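Local coordinates for protein 2-oxoglutarate dehydrogenase E3 component (Thermus thermophilus, PDB 2YQU) that probably reoxidises the dihydrolipoyl groups of its 2-oxoacid dehydrogenase complex, using bound FAD and passing the electrons to NAD+, at residues A[342-347]-A[401-406]; A[207-212]-A[383-388]; A[54-59]-A[186-191]. One frame throughout, in Å; residues are numbered along the deposited sequence.

Interaction 1: A[342-347]-A[401-406]; sequences THPEIA and HGIGAR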
# COMPACT_ATOMS: atom_id res chain seq x y z
N THR A 342 -10.43 -1.92 -9.25
CA THR A 342 -10.95 -3.28 -9.21
C THR A 342 -10.07 -4.11 -8.27
O THR A 342 -9.15 -3.60 -7.65
CB THR A 342 -10.92 -3.87 -10.64
OG1 THR A 342 -9.65 -3.61 -11.25
CG2 THR A 342 -11.94 -3.17 -11.57
N HIS A 343 -10.39 -5.38 -8.14
CA HIS A 343 -9.51 -6.35 -7.49
C HIS A 343 -9.32 -7.49 -8.47
O HIS A 343 -10.28 -8.19 -8.78
CB HIS A 343 -10.09 -6.85 -6.17
CG HIS A 343 -9.23 -7.86 -5.47
ND1 HIS A 343 -8.50 -7.57 -4.34
CD2 HIS A 343 -8.98 -9.16 -5.76
CE1 HIS A 343 -7.84 -8.65 -3.96
NE2 HIS A 343 -8.11 -9.63 -4.80
N PRO A 344 -8.12 -7.67 -9.01
CA PRO A 344 -6.91 -6.93 -8.63
C PRO A 344 -6.93 -5.48 -9.09
O PRO A 344 -7.68 -5.15 -10.01
CB PRO A 344 -5.81 -7.68 -9.38
CG PRO A 344 -6.49 -8.24 -10.58
CD PRO A 344 -7.85 -8.63 -10.09
N GLU A 345 -6.13 -4.62 -8.47
CA GLU A 345 -5.91 -3.28 -9.00
C GLU A 345 -5.02 -3.36 -10.23
O GLU A 345 -4.30 -4.33 -10.45
CB GLU A 345 -5.33 -2.33 -7.93
CG GLU A 345 -6.30 -2.12 -6.78
CD GLU A 345 -5.91 -1.07 -5.76
OE1 GLU A 345 -4.79 -0.50 -5.79
OE2 GLU A 345 -6.76 -0.79 -4.89
N ILE A 346 -5.10 -2.33 -11.06
CA ILE A 346 -4.36 -2.22 -12.30
C ILE A 346 -3.77 -0.83 -12.29
O ILE A 346 -4.48 0.13 -11.98
CB ILE A 346 -5.32 -2.43 -13.50
CG1 ILE A 346 -6.14 -3.72 -13.32
CG2 ILE A 346 -4.57 -2.44 -14.80
CD1 ILE A 346 -7.30 -3.85 -14.25
N ALA A 347 -2.49 -0.68 -12.61
CA ALA A 347 -1.89 0.66 -12.55
C ALA A 347 -0.74 0.91 -13.52
O ALA A 347 -0.09 -0.01 -14.00
CB ALA A 347 -1.46 0.97 -11.13
N HIS A 401 4.58 -0.40 -13.91
CA HIS A 401 3.27 -0.88 -14.32
C HIS A 401 2.97 -2.19 -13.62
O HIS A 401 3.85 -3.00 -13.39
CB HIS A 401 3.24 -1.11 -15.83
CG HIS A 401 3.72 0.05 -16.65
ND1 HIS A 401 3.06 0.46 -17.78
CD2 HIS A 401 4.80 0.85 -16.54
CE1 HIS A 401 3.70 1.47 -18.32
NE2 HIS A 401 4.75 1.75 -17.58
N GLY A 402 1.71 -2.42 -13.30
CA GLY A 402 1.37 -3.65 -12.63
C GLY A 402 -0.08 -3.99 -12.62
O GLY A 402 -0.94 -3.18 -12.97
N ILE A 403 -0.33 -5.22 -12.23
CA ILE A 403 -1.67 -5.71 -11.95
C ILE A 403 -1.57 -6.70 -10.80
O ILE A 403 -0.70 -7.57 -10.78
CB ILE A 403 -2.31 -6.35 -13.20
CG1 ILE A 403 -3.69 -6.91 -12.86
CG2 ILE A 403 -1.39 -7.42 -13.82
CD1 ILE A 403 -4.48 -7.35 -14.08
N GLY A 404 -2.46 -6.54 -9.83
CA GLY A 404 -2.48 -7.40 -8.66
C GLY A 404 -3.16 -6.75 -7.48
O GLY A 404 -3.54 -5.59 -7.52
N ALA A 405 -3.34 -7.54 -6.43
CA ALA A 405 -3.94 -7.08 -5.19
C ALA A 405 -3.22 -5.83 -4.71
O ALA A 405 -2.02 -5.82 -4.59
CB ALA A 405 -3.86 -8.19 -4.15
N ARG A 406 -3.97 -4.75 -4.52
CA ARG A 406 -3.45 -3.51 -3.96
C ARG A 406 -2.27 -2.89 -4.74
O ARG A 406 -1.50 -2.13 -4.18
CB ARG A 406 -3.09 -3.72 -2.49
CG ARG A 406 -4.32 -4.13 -1.69
CD ARG A 406 -4.06 -4.94 -0.47
NE ARG A 406 -5.31 -5.41 0.09
CZ ARG A 406 -5.42 -6.10 1.22
NH1 ARG A 406 -4.33 -6.40 1.92
NH2 ARG A 406 -6.61 -6.48 1.65
O HOH W 1 0.21 -0.18 -16.95
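The imidazole of His343 leans obliquely against the methyl of Ala405, CE1 to CB 4.0 Å, and its NE2 is hydrogen-bonded to Glu381. The carboxylate of Glu345 is the second flat group: Glu345 OE1 lies 3.6 Å from Arg406 C, while OE2 forms a salt bridge with Arg375 of the second subunit. From Glu345 onward runs a short antiparallel ladder joining strands 345-350 and 397-404, adjacent members of the five-stranded sheet in the dimerisation region. Its hydrogen-bonded pairs are Glu345 with Gly404 and Ala347 with Gly402. The bond from Gly404 N to Glu345 O measures 2.9 Å and is nearly straight at 167°, whereas the return bond from Glu345 N is weak, its angle only 124°, at the end of the ladder, one residue after Pro344, whose preceding peptide is cis. The non-hydrogen-bonded pair Ile346 and Ile403 puts two branches side by side, CG1 to CG1 4.0 Å. In Ile403, CG1 is anti to the backbone N (chi1 177°), which brings it beside CG of Pro344 as well, at 3.8 Å. Val210 and Val217 of helix 208-221 cover this apolar face. Packing is tight where CB of Pro344 comes within 3.4 Å of CA of Gly404. Arg406 occupies the N-cap position of helix 407-419, and OE1 of Glu345 accepts a weak bond from Gly408 N at that helix start. At the other end of the ladder, His401 NE2 is hydrogen-bonded to Tyr351 O, and a water that bonds His401 ND1 donates to Ala347 O at 3.0 Å.

Interaction 2: A[207-212]-A[383-388]; sequences DLEVSR and EGFIKV
Asp207 OD1 is gripped from opposite faces of its carboxylate plane, by the amine of Lys387 and by the backbone N of Glu209. The salt bridge from Lys387 NZ to Asp207 OD1 is 2.7 Å long and arrives from above the plane. The bond from Glu209 N to Asp207 OD1, at 3.1 Å, caps helix 208-221, for which Asp207 is the N-cap residue. With CG anti to its backbone N (chi1 -176°), the carboxylate of Asp207 can serve the helix start and the lysine together. Lys387 NZ is itself held by several acids: it reaches Glu209 OE1 at 2.7 Å, again out of the carboxylate plane, and Glu353 completes the salt-bridge network as a third carboxylate. Such a cluster probably keeps the buried amine protonated. The lysine chain gets there by a bend at chi3, 87°, which turns CE and NZ in between the two carboxylates; Lys387 CD lies 3.3 Å from Glu209 OE1. Here the first turn of helix 208-221 packs against the sheet of the dimerisation region, its axis running at 170° to that of strand 385-388 and 10.6 Å from it. Beside the charges, the Phe385 ring lies between helix and strand: its CZ meets CG2 of Val210 at 3.9 Å and CG of Glu209 at 4.2 Å, both approaching obliquely. The ring plane stands almost perpendicular to the Glu209 carboxylate. Lys367 makes a cation-pi contact with the same ring, and Ile403 of the adjoining strand packs beside it.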
# COMPACT_ATOMS: atom_id res chain seq x y z
N ASP A 207 -0.19 0.06 -19.98
CA ASP A 207 0.77 -0.72 -20.75
C ASP A 207 0.07 -1.92 -21.36
O ASP A 207 -0.77 -2.54 -20.71
CB ASP A 207 1.90 -1.15 -19.83
CG ASP A 207 3.02 -1.88 -20.55
OD1 ASP A 207 2.93 -3.10 -20.71
OD2 ASP A 207 4.05 -1.30 -20.96
N LEU A 208 0.42 -2.26 -22.60
CA LEU A 208 -0.31 -3.28 -23.35
C LEU A 208 -0.32 -4.60 -22.60
O LEU A 208 -1.33 -5.28 -22.58
CB LEU A 208 0.29 -3.48 -24.74
CG LEU A 208 -0.49 -3.02 -25.98
CD1 LEU A 208 -1.06 -1.63 -25.81
CD2 LEU A 208 0.40 -3.07 -27.22
N GLU A 209 0.81 -4.96 -22.00
CA GLU A 209 0.92 -6.19 -21.21
C GLU A 209 -0.12 -6.24 -20.08
O GLU A 209 -0.74 -7.27 -19.82
CB GLU A 209 2.32 -6.31 -20.62
CG GLU A 209 2.82 -7.72 -20.40
CD GLU A 209 4.33 -7.78 -20.29
OE1 GLU A 209 4.89 -7.05 -19.46
OE2 GLU A 209 4.95 -8.58 -21.05
N VAL A 210 -0.29 -5.11 -19.41
CA VAL A 210 -1.23 -4.96 -18.30
C VAL A 210 -2.68 -5.02 -18.79
O VAL A 210 -3.52 -5.66 -18.17
CB VAL A 210 -0.94 -3.65 -17.54
CG1 VAL A 210 -2.03 -3.33 -16.54
CG2 VAL A 210 0.40 -3.75 -16.84
N SER A 211 -2.98 -4.34 -19.90
CA SER A 211 -4.29 -4.42 -20.55
C SER A 211 -4.66 -5.87 -20.86
O SER A 211 -5.76 -6.32 -20.57
CB SER A 211 -4.30 -3.60 -21.84
OG SER A 211 -4.39 -2.22 -21.56
N ARG A 212 -3.71 -6.61 -21.42
CA ARG A 212 -3.94 -8.01 -21.78
C ARG A 212 -4.21 -8.84 -20.54
O ARG A 212 -5.12 -9.66 -20.52
CB ARG A 212 -2.76 -8.58 -22.55
CG ARG A 212 -2.69 -8.13 -24.00
CD ARG A 212 -1.82 -9.00 -24.90
NE ARG A 212 -1.35 -8.21 -26.03
CZ ARG A 212 -0.29 -7.42 -26.02
NH1 ARG A 212 0.49 -7.32 -24.94
NH2 ARG A 212 0.03 -6.73 -27.11
N GLU A 383 -1.90 -14.28 -8.53
CA GLU A 383 -1.89 -13.70 -9.87
C GLU A 383 -1.47 -12.23 -9.84
O GLU A 383 -1.85 -11.49 -8.93
CB GLU A 383 -3.29 -13.78 -10.51
CG GLU A 383 -3.77 -15.18 -10.87
CD GLU A 383 -2.83 -15.93 -11.80
OE1 GLU A 383 -2.52 -15.42 -12.91
OE2 GLU A 383 -2.40 -17.04 -11.42
N GLY A 384 -0.73 -11.82 -10.86
CA GLY A 384 -0.31 -10.45 -11.02
C GLY A 384 1.19 -10.31 -11.14
O GLY A 384 1.93 -11.28 -10.98
N PHE A 385 1.62 -9.10 -11.44
CA PHE A 385 3.04 -8.78 -11.51
C PHE A 385 3.24 -7.28 -11.40
O PHE A 385 2.31 -6.50 -11.54
CB PHE A 385 3.64 -9.27 -12.84
CG PHE A 385 3.08 -8.56 -14.06
CD1 PHE A 385 3.65 -7.38 -14.52
CD2 PHE A 385 1.99 -9.09 -14.74
CE1 PHE A 385 3.13 -6.73 -15.64
CE2 PHE A 385 1.47 -8.45 -15.87
CZ PHE A 385 2.04 -7.27 -16.31
N ILE A 386 4.48 -6.88 -11.12
CA ILE A 386 4.90 -5.50 -11.31
C ILE A 386 6.12 -5.49 -12.23
O ILE A 386 6.99 -6.36 -12.13
CB ILE A 386 5.22 -4.79 -9.97
CG1 ILE A 386 3.94 -4.66 -9.13
CG2 ILE A 386 5.83 -3.40 -10.21
CD1 ILE A 386 4.17 -4.17 -7.72
N LYS A 387 6.16 -4.51 -13.12
CA LYS A 387 7.17 -4.36 -14.13
C LYS A 387 7.78 -2.97 -14.00
O LYS A 387 7.05 -1.97 -13.94
CB LYS A 387 6.51 -4.57 -15.50
CG LYS A 387 7.28 -4.10 -16.69
CD LYS A 387 6.74 -4.71 -17.98
CE LYS A 387 5.60 -3.89 -18.58
NZ LYS A 387 5.15 -4.43 -19.92
N VAL A 388 9.10 -2.91 -13.92
CA VAL A 388 9.84 -1.65 -13.93
C VAL A 388 10.58 -1.50 -15.26
O VAL A 388 11.27 -2.42 -15.71
CB VAL A 388 10.84 -1.59 -12.75
CG1 VAL A 388 11.77 -0.36 -12.87
CG2 VAL A 388 10.10 -1.59 -11.42

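Interaction 3: A[54-59]-A[186-191]; sequences TTERIY and WHRLGA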
# COMPACT_ATOMS: atom_id res chain seq x y z
N THR A 54 -16.57 -1.85 -0.84
CA THR A 54 -17.59 -2.61 -0.13
C THR A 54 -18.01 -3.86 -0.89
O THR A 54 -18.17 -4.91 -0.28
CB THR A 54 -18.83 -1.74 0.19
OG1 THR A 54 -19.26 -1.01 -0.97
CG2 THR A 54 -18.50 -0.68 1.23
N THR A 55 -18.20 -3.75 -2.20
CA THR A 55 -18.60 -4.92 -2.99
C THR A 55 -17.47 -5.93 -3.03
O THR A 55 -17.72 -7.12 -3.11
CB THR A 55 -19.05 -4.58 -4.42
OG1 THR A 55 -18.05 -3.79 -5.08
CG2 THR A 55 -20.31 -3.73 -4.41
N GLU A 56 -16.23 -5.45 -2.99
CA GLU A 56 -15.10 -6.36 -3.01
C GLU A 56 -15.14 -7.30 -1.80
O GLU A 56 -14.92 -8.50 -1.94
CB GLU A 56 -13.77 -5.60 -3.03
CG GLU A 56 -12.59 -6.47 -3.42
CD GLU A 56 -11.62 -6.69 -2.28
OE1 GLU A 56 -10.41 -6.39 -2.46
OE2 GLU A 56 -12.06 -7.17 -1.21
N ARG A 57 -15.42 -6.75 -0.62
CA ARG A 57 -15.52 -7.55 0.61
C ARG A 57 -16.67 -8.54 0.51
O ARG A 57 -16.54 -9.71 0.88
CB ARG A 57 -15.75 -6.64 1.83
CG ARG A 57 -14.50 -6.26 2.57
CD ARG A 57 -13.65 -5.26 1.85
NE ARG A 57 -12.29 -5.73 1.59
CZ ARG A 57 -11.42 -5.10 0.80
NH1 ARG A 57 -10.20 -5.60 0.62
NH2 ARG A 57 -11.76 -3.97 0.16
N ILE A 58 -17.81 -8.06 0.02
CA ILE A 58 -18.99 -8.89 -0.18
C ILE A 58 -18.67 -10.05 -1.13
O ILE A 58 -18.98 -11.21 -0.83
CB ILE A 58 -20.16 -8.03 -0.71
CG1 ILE A 58 -20.69 -7.15 0.42
CG2 ILE A 58 -21.30 -8.89 -1.28
CD1 ILE A 58 -21.50 -5.97 -0.05
N TYR A 59 -18.02 -9.74 -2.24
CA TYR A 59 -17.73 -10.72 -3.28
C TYR A 59 -16.82 -11.81 -2.73
O TYR A 59 -17.07 -12.99 -2.98
CB TYR A 59 -17.08 -10.05 -4.49
CG TYR A 59 -16.98 -10.92 -5.73
CD1 TYR A 59 -18.11 -11.53 -6.28
CD2 TYR A 59 -15.76 -11.11 -6.37
CE1 TYR A 59 -18.03 -12.32 -7.43
CE2 TYR A 59 -15.66 -11.90 -7.52
CZ TYR A 59 -16.80 -12.50 -8.04
OH TYR A 59 -16.72 -13.27 -9.18
N TRP A 186 -21.28 -4.23 -10.29
CA TRP A 186 -22.57 -4.89 -10.44
C TRP A 186 -22.41 -6.39 -10.69
O TRP A 186 -23.25 -7.19 -10.26
CB TRP A 186 -23.41 -4.17 -11.51
CG TRP A 186 -23.78 -2.80 -11.04
CD1 TRP A 186 -23.26 -1.62 -11.48
CD2 TRP A 186 -24.68 -2.46 -9.98
NE1 TRP A 186 -23.81 -0.57 -10.79
CE2 TRP A 186 -24.68 -1.06 -9.86
CE3 TRP A 186 -25.50 -3.21 -9.13
CZ2 TRP A 186 -25.48 -0.39 -8.92
CZ3 TRP A 186 -26.29 -2.55 -8.19
CH2 TRP A 186 -26.27 -1.15 -8.10
N HIS A 187 -21.31 -6.77 -11.34
CA HIS A 187 -20.97 -8.18 -11.52
C HIS A 187 -20.82 -8.88 -10.16
O HIS A 187 -21.29 -10.00 -9.96
CB HIS A 187 -19.70 -8.34 -12.34
CG HIS A 187 -19.17 -9.74 -12.33
ND1 HIS A 187 -19.82 -10.78 -12.96
CD2 HIS A 187 -18.08 -10.27 -11.74
CE1 HIS A 187 -19.13 -11.90 -12.77
NE2 HIS A 187 -18.08 -11.62 -12.03
N ARG A 188 -20.16 -8.20 -9.22
CA ARG A 188 -19.98 -8.73 -7.88
C ARG A 188 -21.31 -8.98 -7.16
O ARG A 188 -21.38 -9.83 -6.28
CB ARG A 188 -19.16 -7.77 -7.04
CG ARG A 188 -17.73 -7.71 -7.42
CD ARG A 188 -17.02 -6.52 -6.81
NE ARG A 188 -15.58 -6.58 -7.04
CZ ARG A 188 -14.74 -5.62 -6.69
NH1 ARG A 188 -15.18 -4.54 -6.06
NH2 ARG A 188 -13.44 -5.76 -6.94
N LEU A 189 -22.33 -8.21 -7.52
CA LEU A 189 -23.64 -8.31 -6.89
C LEU A 189 -24.61 -9.23 -7.65
O LEU A 189 -25.78 -9.34 -7.29
CB LEU A 189 -24.25 -6.91 -6.74
CG LEU A 189 -23.40 -5.95 -5.89
CD1 LEU A 189 -24.08 -4.61 -5.76
CD2 LEU A 189 -23.09 -6.53 -4.51
N GLY A 190 -24.11 -9.89 -8.70
CA GLY A 190 -24.86 -10.94 -9.37
C GLY A 190 -25.27 -10.64 -10.80
O GLY A 190 -25.93 -11.45 -11.45
N ALA A 191 -24.90 -9.46 -11.30
CA ALA A 191 -25.23 -9.07 -12.66
C ALA A 191 -24.39 -9.87 -13.65
O ALA A 191 -23.20 -10.12 -13.42
CB ALA A 191 -25.02 -7.56 -12.87
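Helix 45-63 meets the C-terminal end of helix 177-188 closely, the nearest CA atoms, of Tyr59 and Arg188, being 5.5 Å apart. Arg188 carries most of the contact. Its chain, extended from CG to NE, crosses Thr55 at about a right angle and sends NH1 to Thr55 OG1 in a 3.1 Å hydrogen bond, straight to 164° and in the guanidinium plane. That hydroxyl also bonds Leu51 O one turn back in its own helix. CB of Glu56 lies over one face of the guanidinium, 3.5 Å from NH1. Nearer the backbone, CG of Arg188 sits over a face of the Tyr59 ring as a CH-pi contact, 4.1 Å from the centroid. Helix 177-188 follows the glycine-rich turn of the Rossmann-type NAD-binding unit, whereas helix 45-63 starts at Cys45 of the disulfide, so the contact joins the C-terminal end of the former to the later turns of the latter. A Schellman motif ends the nucleotide-binding helix: Gly190, with positive phi, donates to His187 O, and Ala191 N reaches Trp186 O. Within that turn, Leu189 puts CD2 3.9 Å from CG2 of Thr55, and CG2 of Ile58 touches the same CD2 more loosely. Tyr59 and His187 meet obliquely with ring planes 59° apart, and NE2 of the histidine bonds Gln221 O.

From the N terminus, interaction 3 comes first: the helix that begins at the disulfide is joined to residues 186-191, closing a loop of 126 residues before either of the others opens. Interaction 2 then starts at 207-212 and interaction 1 at 342-347; they close in the same order, at 383-388 and 401-406, so the two loops cross. Their later segments lie on consecutive, neighbouring strands of one sheet, which interaction 1 extends to strand 345-350 and interaction 2 ties to helix 208-221. Interactions 1 and 3 touch where His343 meets Glu56 and Arg188, whereas interactions 2 and 3 stay about 12 Å apart at their nearest atoms.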